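Local coordinates for geranylgeranyl pyrophosphate synthase (PDB 3LMD), which probably condenses isopentenyl diphosphate onto an allylic diphosphate with the help of magnesium, lengthening isoprenoid chains as other members of the FPP/GGPP synthase family do, at residues L51-E54 and L55-E59; A101-V104 and E105-L109. One frame throughout, in Å; residues are numbered along the deposited sequence.

Contact 1 (L51-E54 and L55-E59)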
ATOM      1  N   LEU A  51      10.079 -15.337   4.089  1.00 25.22           N
ATOM      2  CA  LEU A  51       9.899 -13.965   4.499  1.00 23.91           C
ATOM      3  C   LEU A  51      11.189 -13.171   4.306  1.00 23.78           C
ATOM      4  O   LEU A  51      11.183 -12.078   3.722  1.00 23.09           O
ATOM      5  CB  LEU A  51       9.421 -13.924   5.960  1.00 25.53           C
ATOM      6  CG  LEU A  51       9.340 -12.534   6.567  1.00 27.40           C
ATOM      7  CD1 LEU A  51       8.183 -11.776   5.894  1.00 23.98           C
ATOM      8  CD2 LEU A  51       9.091 -12.666   8.104  1.00 27.49           C
ATOM      9  N   HIS A  52      12.311 -13.689   4.798  1.00 24.98           N
ATOM     10  CA  HIS A  52      13.576 -12.939   4.654  1.00 25.51           C
ATOM     11  C   HIS A  52      13.901 -12.765   3.176  1.00 22.98           C
ATOM     12  O   HIS A  52      14.357 -11.702   2.743  1.00 26.49           O
ATOM     13  CB  HIS A  52      14.755 -13.702   5.327  1.00 27.06           C
ATOM     14  CG  HIS A  52      16.095 -13.159   4.942  1.00 30.34           C
ATOM     15  ND1 HIS A  52      16.562 -11.948   5.407  1.00 31.11           N
ATOM     16  CD2 HIS A  52      17.051 -13.639   4.106  1.00 31.68           C
ATOM     17  CE1 HIS A  52      17.756 -11.710   4.884  1.00 35.65           C
ATOM     18  NE2 HIS A  52      18.068 -12.716   4.081  1.00 29.84           N
ATOM     19  N   THR A  53      13.663 -13.792   2.372  1.00 22.34           N
ATOM     20  CA  THR A  53      13.887 -13.607   0.934  1.00 24.68           C
ATOM     21  C   THR A  53      13.072 -12.417   0.390  1.00 23.74           C
ATOM     22  O   THR A  53      13.588 -11.567  -0.330  1.00 25.97           O
ATOM     23  CB  THR A  53      13.557 -14.898   0.166  1.00 27.71           C
ATOM     24  OG1 THR A  53      14.577 -15.876   0.462  1.00 30.13           O
ATOM     25  CG2 THR A  53      13.518 -14.661  -1.314  1.00 31.50           C
ATOM     26  N   GLU A  54      11.785 -12.366   0.715  1.00 26.48           N
ATOM     27  CA  GLU A  54      10.949 -11.265   0.213  1.00 26.42           C
ATOM     28  C   GLU A  54      11.430  -9.916   0.732  1.00 23.63           C
ATOM     29  O   GLU A  54      11.530  -8.954  -0.025  1.00 26.69           O
ATOM     30  CB  GLU A  54       9.479 -11.482   0.639  1.00 24.69           C
ATOM     31  CG  GLU A  54       8.807 -12.612  -0.089  1.00 29.93           C
ATOM     32  CD  GLU A  54       8.455 -12.226  -1.543  1.00 28.13           C
ATOM     33  OE1 GLU A  54       8.726 -11.089  -1.954  1.00 38.31           O
ATOM     34  OE2 GLU A  54       7.915 -13.061  -2.281  1.00 37.15           O
ATOM     35  N   LEU A  55      11.690  -9.827   2.036  1.00 22.57           N
ATOM     36  CA  LEU A  55      12.093  -8.550   2.608  1.00 25.84           C
ATOM     37  C   LEU A  55      13.412  -8.063   1.995  1.00 28.91           C
ATOM     38  O   LEU A  55      13.670  -6.851   1.898  1.00 29.98           O
ATOM     39  CB  LEU A  55      12.227  -8.667   4.140  1.00 25.00           C
ATOM     40  CG  LEU A  55      10.949  -9.063   4.896  1.00 28.78           C
ATOM     41  CD1 LEU A  55      11.249  -9.188   6.391  1.00 28.74           C
ATOM     42  CD2 LEU A  55       9.889  -7.990   4.658  1.00 31.62           C
ATOM     43  N   SER A  56      14.256  -9.004   1.567  1.00 24.42           N
ATOM     44  CA  SER A  56      15.560  -8.608   1.004  1.00 24.04           C
ATOM     45  C   SER A  56      15.580  -8.691  -0.521  1.00 24.38           C
ATOM     46  O   SER A  56      16.663  -8.823  -1.127  1.00 26.55           O
ATOM     47  CB  SER A  56      16.701  -9.471   1.605  1.00 25.06           C
ATOM     48  OG  SER A  56      16.455 -10.859   1.376  1.00 26.87           O
ATOM     49  N   SER A  57      14.401  -8.603  -1.143  1.00 24.07           N
ATOM     50  CA  SER A  57      14.315  -8.571  -2.610  1.00 19.98           C
ATOM     51  C   SER A  57      14.179  -7.138  -3.156  1.00 25.03           C
ATOM     52  O   SER A  57      13.469  -6.305  -2.574  1.00 25.93           O
ATOM     53  CB  SER A  57      13.118  -9.407  -3.093  1.00 25.02           C
ATOM     54  OG  SER A  57      13.301 -10.770  -2.785  1.00 28.96           O
ATOM     55  N   GLY A  58      14.844  -6.864  -4.275  1.00 23.77           N
ATOM     56  CA  GLY A  58      14.736  -5.541  -4.900  1.00 25.92           C
ATOM     57  C   GLY A  58      16.076  -4.854  -4.968  1.00 31.95           C
ATOM     58  O   GLY A  58      17.125  -5.455  -4.626  1.00 27.28           O
ATOM     59  N   GLU A  59      16.055  -3.591  -5.384  1.00 29.75           N
ATOM     60  CA  GLU A  59      17.309  -2.841  -5.578  1.00 27.45           C
ATOM     61  C   GLU A  59      18.021  -2.645  -4.243  1.00 30.06           C
ATOM     62  O   GLU A  59      17.385  -2.446  -3.210  1.00 28.91           O
ATOM     63  CB  GLU A  59      17.020  -1.472  -6.217  1.00 29.22           C
ATOM     64  CG  GLU A  59      16.440  -1.591  -7.627  1.00 28.38           C
ATOM     65  CD  GLU A  59      17.515  -1.916  -8.652  1.00 40.77           C
ATOM     66  OE1 GLU A  59      18.714  -1.804  -8.328  1.00 37.33           O
ATOM     67  OE2 GLU A  59      17.164  -2.309  -9.774  1.00 40.92           O
TER
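Ser56 sets its hydroxyl over one face of the His52 imidazole, with OG 3.7 Å above the ring plane and displaced toward the rim. The same OG donates to the carbonyl of its ring partner, Ser56 OG to His52 O, at 2.6 Å. With chi1 at 57°, OG lies between the backbone N and the carbonyl carbon of its own residue, which sets it beside His52 O. Ser56 N reaches that oxygen too, 2.9 Å from His52 O, so two donors of one residue grip it from opposite faces of the carbonyl plane. Ser57 repeats the theme one residue on: its OG comes down on Thr53 O at 2.6 Å, 39° out of the carbonyl plane. Its backbone N takes a different acceptor, with Ser57 N 3.1 Å from Glu54 O and well above that carbonyl plane.

This is the C-terminal end of helix 34-55. The nearly straight i to i+4 bond from Leu55 N to Leu51 O is followed by the more bent one from Ser56 N to His52 O; Ser56 then leaves helical backbone angles, and the two serine hydroxyls engage carbonyls of the final turn. Gly58, at a positive phi of 119°, carries the chain on to Glu59, the N-cap position of helix 60-69.

On the buried side Leu51 and Leu55 meet at an oblique angle, Leu51 CG lying 3.9 Å from Leu55 CD1. Leu55 also touches Leu146 of helix 132-157 and Met67 of helix 60-69. The Glu54 chain, bent at chi2, packs against His149 and Leu153 of helix 132-157. Farther along, Glu59 packs on Thr174 of the second subunit and makes a long, weak ion pair with Arg178 of that subunit.

Contact 2 (A101-V104 and E105-L109); sequences AVVV and EITHL
Glu105, Val104 and Ile106 have the most surface buried where these two successive turns of helix 95-118 meet. Glu105 enters through its backbone and the root of its side chain: its N-H points at Ala101 O, with Glu105 N 3.0 Å from that oxygen, while CB rests 3.6 Å from the same Ala101 O. Its CG stands anti to the backbone N (chi1 -177°), and the chain then bends at chi2, bringing OE2 in plane to the edge of the His108 ring. The strongest partner of that carboxylate is Arg76, which forms a salt bridge to OE2 and probably favours the charged form of this buried acid.

Val104 gives its carbonyl to the following turn, His108 N donating to Val104 O over 3.0 Å. Ile106 bonds through its N to Val102 O at 2.8 Å and sets CG1 3.3 Å from Val102 O. That CG1 lies beside its own backbone N (chi1 -75°), which puts CD1 3.6 Å from Val102 CG1, where the two branched chains run askew to one another. Thr107 adds a second donor to one peptide: both its N and its OG1 lie 3.0 Å from Val103 O and approach from opposite faces of the carbonyl plane. The hydroxyl of this buried threonine thus has a hydrogen-bond acceptor within its own helix.

In the all-helical polyprenyl synthase fold, the helix continues to Asp115, a calcium-binding residue about 8 Å from His108 between side chains, although no metal is bound to this chain here. Neighbouring helices cover these turns on several faces: Ala101 and Glu105 rest on Pro79 of helix 77-86, Val102 and Ile106 on Leu50 and Leu51 of helix 34-55, Val103 on Leu153 of helix 132-157, and Val104 on Leu203 and Leu210 of helix 188-214.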
ATOM      1  N   ALA A 101       1.292 -17.928   5.025  1.00 21.99           N
ATOM      2  CA  ALA A 101       1.711 -17.426   6.333  1.00 23.60           C
ATOM      3  C   ALA A 101       2.654 -16.252   6.157  1.00 24.94           C
ATOM      4  O   ALA A 101       2.611 -15.275   6.935  1.00 25.50           O
ATOM      5  CB  ALA A 101       2.396 -18.540   7.171  1.00 24.47           C
ATOM      6  N   VAL A 102       3.467 -16.325   5.112  1.00 21.86           N
ATOM      7  CA  VAL A 102       4.400 -15.256   4.814  1.00 23.51           C
ATOM      8  C   VAL A 102       3.613 -14.026   4.362  1.00 19.24           C
ATOM      9  O   VAL A 102       3.928 -12.905   4.744  1.00 23.59           O
ATOM     10  CB  VAL A 102       5.459 -15.677   3.763  1.00 25.77           C
ATOM     11  CG1 VAL A 102       6.238 -14.436   3.214  1.00 24.53           C
ATOM     12  CG2 VAL A 102       6.425 -16.746   4.363  1.00 23.00           C
ATOM     13  N   VAL A 103       2.586 -14.250   3.547  1.00 22.47           N
ATOM     14  CA  VAL A 103       1.758 -13.130   3.100  1.00 21.74           C
ATOM     15  C   VAL A 103       1.126 -12.436   4.308  1.00 26.53           C
ATOM     16  O   VAL A 103       1.118 -11.200   4.389  1.00 24.10           O
ATOM     17  CB  VAL A 103       0.671 -13.608   2.116  1.00 21.23           C
ATOM     18  CG1 VAL A 103      -0.426 -12.505   1.900  1.00 25.21           C
ATOM     19  CG2 VAL A 103       1.321 -13.970   0.753  1.00 24.70           C
ATOM     20  N   VAL A 104       0.596 -13.220   5.245  1.00 23.35           N
ATOM     21  CA  VAL A 104       0.008 -12.624   6.454  1.00 27.11           C
ATOM     22  C   VAL A 104       1.048 -11.807   7.204  1.00 23.37           C
ATOM     23  O   VAL A 104       0.787 -10.662   7.620  1.00 23.95           O
ATOM     24  CB  VAL A 104      -0.621 -13.687   7.375  1.00 25.95           C
ATOM     25  CG1 VAL A 104      -1.049 -13.072   8.738  1.00 24.83           C
ATOM     26  CG2 VAL A 104      -1.823 -14.320   6.651  1.00 25.31           C
ATOM     27  N   GLU A 105       2.224 -12.378   7.405  1.00 22.32           N
ATOM     28  CA  GLU A 105       3.245 -11.650   8.163  1.00 25.02           C
ATOM     29  C   GLU A 105       3.754 -10.388   7.469  1.00 26.62           C
ATOM     30  O   GLU A 105       4.029  -9.384   8.136  1.00 27.82           O
ATOM     31  CB  GLU A 105       4.416 -12.557   8.555  1.00 26.68           C
ATOM     32  CG  GLU A 105       5.442 -11.831   9.403  1.00 28.12           C
ATOM     33  CD  GLU A 105       4.980 -11.562  10.844  1.00 31.65           C
ATOM     34  OE1 GLU A 105       3.828 -11.855  11.199  1.00 30.44           O
ATOM     35  OE2 GLU A 105       5.801 -11.072  11.654  1.00 31.03           O
ATOM     36  N   ILE A 106       3.880 -10.434   6.139  1.00 22.03           N
ATOM     37  CA  ILE A 106       4.327  -9.253   5.383  1.00 24.13           C
ATOM     38  C   ILE A 106       3.300  -8.153   5.507  1.00 24.93           C
ATOM     39  O   ILE A 106       3.626  -6.965   5.605  1.00 23.65           O
ATOM     40  CB  ILE A 106       4.506  -9.596   3.879  1.00 22.98           C
ATOM     41  CG1 ILE A 106       5.803 -10.427   3.677  1.00 26.34           C
ATOM     42  CG2 ILE A 106       4.570  -8.291   3.066  1.00 23.34           C
ATOM     43  CD1 ILE A 106       5.932 -11.016   2.209  1.00 29.25           C
ATOM     44  N   THR A 107       2.036  -8.547   5.481  1.00 23.65           N
ATOM     45  CA  THR A 107       0.953  -7.559   5.621  1.00 24.49           C
ATOM     46  C   THR A 107       0.970  -6.914   6.988  1.00 26.91           C
ATOM     47  O   THR A 107       0.817  -5.683   7.112  1.00 25.58           O
ATOM     48  CB  THR A 107      -0.406  -8.219   5.361  1.00 26.56           C
ATOM     49  OG1 THR A 107      -0.421  -8.692   4.004  1.00 26.41           O
ATOM     50  CG2 THR A 107      -1.561  -7.200   5.557  1.00 28.18           C
ATOM     51  N   HIS A 108       1.189  -7.742   8.009  1.00 22.02           N
ATOM     52  CA  HIS A 108       1.387  -7.241   9.361  1.00 23.24           C
ATOM     53  C   HIS A 108       2.508  -6.219   9.414  1.00 24.71           C
ATOM     54  O   HIS A 108       2.335  -5.140   9.985  1.00 26.16           O
ATOM     55  CB  HIS A 108       1.669  -8.421  10.333  1.00 24.92           C
ATOM     56  CG  HIS A 108       2.120  -7.992  11.683  1.00 27.79           C
ATOM     57  ND1 HIS A 108       1.378  -7.133  12.477  1.00 26.89           N
ATOM     58  CD2 HIS A 108       3.235  -8.299  12.391  1.00 27.98           C
ATOM     59  CE1 HIS A 108       2.026  -6.931  13.617  1.00 29.18           C
ATOM     60  NE2 HIS A 108       3.156  -7.620  13.584  1.00 33.66           N
ATOM     61  N   LEU A 109       3.677  -6.553   8.858  1.00 23.65           N
ATOM     62  CA  LEU A 109       4.814  -5.633   8.887  1.00 24.83           C
ATOM     63  C   LEU A 109       4.530  -4.332   8.116  1.00 21.97           C
ATOM     64  O   LEU A 109       4.877  -3.236   8.589  1.00 25.73           O
ATOM     65  CB  LEU A 109       6.095  -6.320   8.346  1.00 23.68           C
ATOM     66  CG  LEU A 109       6.523  -7.523   9.202  1.00 30.08           C
ATOM     67  CD1 LEU A 109       7.710  -8.302   8.554  1.00 26.71           C
ATOM     68  CD2 LEU A 109       6.871  -7.052  10.645  1.00 31.32           C
TER

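Overall arrangement
Contact 1 comes first along the chain and closes before contact 2 opens; their centres lie 13 Å apart on the same side of the chain's centre. The former ends helix 34-55 near the periphery, whereas the latter is buried within helix 95-118. The two helices pack directly: Leu51 CD1 comes within 3.5 Å of Ile106 CG1, Glu54 CB also meets Ile106 CD1, and Leu51 reaches Val102 and Glu105. Helix 132-157 touches both contacts, with Leu146 and Leu153 common to them. Through Leu51 and Glu54 the end of helix 34-55 thus packs on helix 95-118, which leads on to the metal-binding Asp115.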